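Local atomic coordinates of esterase (Xanthomonas oryzae pv. oryzae, PDB entry 3H2K), a protein that is an esterase that hydrolyses carboxylic ester bonds and may, like its secretory lipase relatives, act on triacylglycerols. Residues 136-141 / 175-180. Numbering follows the deposited sequence.
Sequences HPYLHS and YSQGGH. With BOG (octyl beta-D-glucopyranoside), chain B.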
loop_
_atom_site.group_PDB
_atom_site.type_symbol
_atom_site.label_atom_id
_atom_site.label_comp_id
_atom_site.label_asym_id
_atom_site.label_seq_id
_atom_site.Cartn_x
_atom_site.Cartn_y
_atom_site.Cartn_z
ATOM N N HIS A 136 -2.400 -10.961 -8.472
ATOM C CA HIS A 136 -2.322 -9.598 -7.969
ATOM C C HIS A 136 -1.150 -8.882 -8.629
ATOM O O HIS A 136 -0.016 -9.346 -8.536
ATOM C CB HIS A 136 -2.111 -9.557 -6.457
ATOM C CG HIS A 136 -1.837 -8.178 -5.940
ATOM N ND1 HIS A 136 -0.698 -7.855 -5.233
ATOM C CD2 HIS A 136 -2.540 -7.027 -6.064
ATOM C CE1 HIS A 136 -0.712 -6.565 -4.941
ATOM N NE2 HIS A 136 -1.819 -6.040 -5.434
ATOM N N PRO A 137 -1.412 -7.750 -9.311
ATOM C CA PRO A 137 -0.351 -6.982 -9.976
ATOM C C PRO A 137 0.441 -6.214 -8.918
ATOM O O PRO A 137 0.302 -4.994 -8.779
ATOM C CB PRO A 137 -1.125 -6.044 -10.912
ATOM C CG PRO A 137 -2.464 -6.751 -11.112
ATOM C CD PRO A 137 -2.740 -7.265 -9.724
ATOM N N TYR A 138 1.259 -6.945 -8.169
ATOM C CA TYR A 138 2.069 -6.373 -7.098
ATOM C C TYR A 138 2.925 -5.215 -7.599
ATOM O O TYR A 138 3.629 -5.341 -8.597
ATOM C CB TYR A 138 2.950 -7.470 -6.484
ATOM C CG TYR A 138 3.749 -7.048 -5.267
ATOM C CD1 TYR A 138 3.132 -6.422 -4.177
ATOM C CD2 TYR A 138 5.114 -7.316 -5.184
ATOM C CE1 TYR A 138 3.860 -6.074 -3.036
ATOM C CE2 TYR A 138 5.851 -6.979 -4.047
ATOM C CZ TYR A 138 5.219 -6.361 -2.979
ATOM O OH TYR A 138 5.942 -6.055 -1.851
ATOM N N LEU A 139 2.836 -4.086 -6.899
ATOM C CA LEU A 139 3.583 -2.878 -7.229
ATOM C C LEU A 139 3.339 -2.345 -8.645
ATOM O O LEU A 139 4.200 -1.688 -9.224
ATOM C CB LEU A 139 5.079 -3.115 -7.001
ATOM C CG LEU A 139 5.429 -3.439 -5.541
ATOM C CD1 LEU A 139 6.851 -3.965 -5.443
ATOM C CD2 LEU A 139 5.247 -2.190 -4.683
ATOM N N HIS A 140 2.168 -2.629 -9.202
ATOM C CA HIS A 140 1.829 -2.125 -10.534
ATOM C C HIS A 140 1.047 -0.822 -10.329
ATOM O O HIS A 140 -0.130 -0.845 -9.961
ATOM C CB HIS A 140 0.976 -3.145 -11.286
ATOM C CG HIS A 140 0.583 -2.710 -12.663
ATOM N ND1 HIS A 140 -0.683 -2.262 -12.970
ATOM C CD2 HIS A 140 1.288 -2.663 -13.819
ATOM C CE1 HIS A 140 -0.743 -1.961 -14.256
ATOM N NE2 HIS A 140 0.440 -2.196 -14.795
ATOM N N SER A 141 1.712 0.307 -10.564
ATOM C CA SER A 141 1.117 1.632 -10.372
ATOM C C SER A 141 -0.290 1.850 -10.932
ATOM O O SER A 141 -1.189 2.287 -10.215
ATOM C CB SER A 141 2.043 2.709 -10.950
ATOM O OG SER A 141 3.325 2.668 -10.337
ATOM N N TYR A 175 0.609 2.367 3.526
ATOM C CA TYR A 175 1.854 1.928 4.138
ATOM C C TYR A 175 2.531 0.793 3.365
ATOM O O TYR A 175 1.863 -0.129 2.907
ATOM C CB TYR A 175 1.551 1.514 5.583
ATOM C CG TYR A 175 2.448 0.435 6.146
ATOM C CD1 TYR A 175 3.775 0.701 6.478
ATOM C CD2 TYR A 175 1.967 -0.857 6.337
ATOM C CE1 TYR A 175 4.603 -0.306 6.988
ATOM C CE2 TYR A 175 2.782 -1.866 6.843
ATOM C CZ TYR A 175 4.097 -1.586 7.167
ATOM O OH TYR A 175 4.899 -2.583 7.675
ATOM N N SER A 176 3.855 0.892 3.221
ATOM C CA SER A 176 4.673 -0.103 2.524
ATOM C C SER A 176 4.252 -0.159 1.046
ATOM O O SER A 176 4.404 0.830 0.326
ATOM C CB SER A 176 4.512 -1.467 3.209
ATOM O OG SER A 176 5.517 -2.373 2.792
ATOM N N GLN A 177 3.747 -1.294 0.573
ATOM C CA GLN A 177 3.287 -1.329 -0.817
ATOM C C GLN A 177 2.196 -0.255 -0.912
ATOM O O GLN A 177 2.006 0.371 -1.953
ATOM C CB GLN A 177 2.676 -2.686 -1.175
ATOM C CG GLN A 177 2.107 -2.725 -2.601
ATOM C CD GLN A 177 1.191 -3.913 -2.849
ATOM O OE1 GLN A 177 0.595 -4.033 -3.920
ATOM N NE2 GLN A 177 1.073 -4.791 -1.862
ATOM N N GLY A 178 1.488 -0.053 0.200
ATOM C CA GLY A 178 0.426 0.936 0.257
ATOM C C GLY A 178 0.919 2.356 0.040
ATOM O O GLY A 178 0.147 3.230 -0.354
ATOM N N GLY A 179 2.198 2.597 0.316
ATOM C CA GLY A 179 2.753 3.922 0.100
ATOM C C GLY A 179 2.911 4.127 -1.399
ATOM O O GLY A 179 2.707 5.223 -1.928
ATOM N N HIS A 180 3.293 3.052 -2.082
ATOM C CA HIS A 180 3.450 3.064 -3.531
ATOM C C HIS A 180 2.052 3.320 -4.098
ATOM O O HIS A 180 1.863 4.167 -4.971
ATOM C CB HIS A 180 3.965 1.698 -4.008
ATOM C CG HIS A 180 4.226 1.623 -5.480
ATOM N ND1 HIS A 180 5.367 2.129 -6.063
ATOM C CD2 HIS A 180 3.489 1.102 -6.489
ATOM C CE1 HIS A 180 5.322 1.923 -7.368
ATOM N NE2 HIS A 180 4.192 1.302 -7.652
HETATM C C1 BOG B . 16.401 -7.570 -1.792
HETATM O O1 BOG B . 15.439 -6.937 -0.936
HETATM C C2 BOG B . 17.191 -8.620 -1.010
HETATM O O2 BOG B . 17.864 -8.016 0.098
HETATM C C3 BOG B . 18.212 -9.285 -1.935
HETATM O O3 BOG B . 18.861 -10.352 -1.239
HETATM C C4 BOG B . 17.501 -9.842 -3.170
HETATM O O4 BOG B . 18.489 -10.269 -4.112
HETATM C C5 BOG B . 16.628 -8.767 -3.819
HETATM O O5 BOG B . 15.704 -8.220 -2.866
HETATM C C6 BOG B . 15.811 -9.401 -4.947
HETATM O O6 BOG B . 14.951 -10.403 -4.399
HETATM C "C1'" BOG B . 14.687 -5.974 -1.688
HETATM C "C2'" BOG B . 13.430 -5.618 -0.890
HETATM C "C3'" BOG B . 12.540 -4.625 -1.638
HETATM C "C4'" BOG B . 11.237 -4.419 -0.864
HETATM C "C5'" BOG B . 10.269 -3.483 -1.591
HETATM C "C6'" BOG B . 8.942 -3.415 -0.831
HETATM C "C7'" BOG B . 7.916 -2.558 -1.575
HETATM C "C8'" BOG B . 6.571 -2.562 -0.846
#
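His180 NE2 donates to Ser141 OG at 3.1 Å, but the bond is weak: its N-H...O angle is only 122°. Leu139 O stands 3.4 Å from His180 NE2. Leu139 CD2 spans Gln177 and His180, one helical turn apart: this methyl lies over one face of the His180 imidazole, 4.0 Å from its CG, and also meets Gln177 CG at 3.8 Å. With CG anti to the backbone N (chi1 177°) and the chain extended beyond it, Gln177 brings its amide up to the edges of the His136 and Tyr138 rings; the amide plane stands 81° from the Tyr138 ring. Gln177 CD lies 3.4 Å from Tyr138 CD1. The model probably has this amide turned over, so its polar pairings stay open. Tyr138 OH is hydrogen-bonded to Thr88, and a type II turn from Pro137 to His140 shapes the loop. The octyl glucoside tail ends with C8' 3.4 Å from Gln177 N and 3.8 Å from Ser176 OG, which is hydrogen-bonded to His377. Strained Ser176, with its positive phi, set between strand 169-175 and helix 177-192 in a GxSxG sequence, fits the nucleophile elbow of an alpha/beta hydrolase, where it probably forms a catalytic triad with His377 and Asp336.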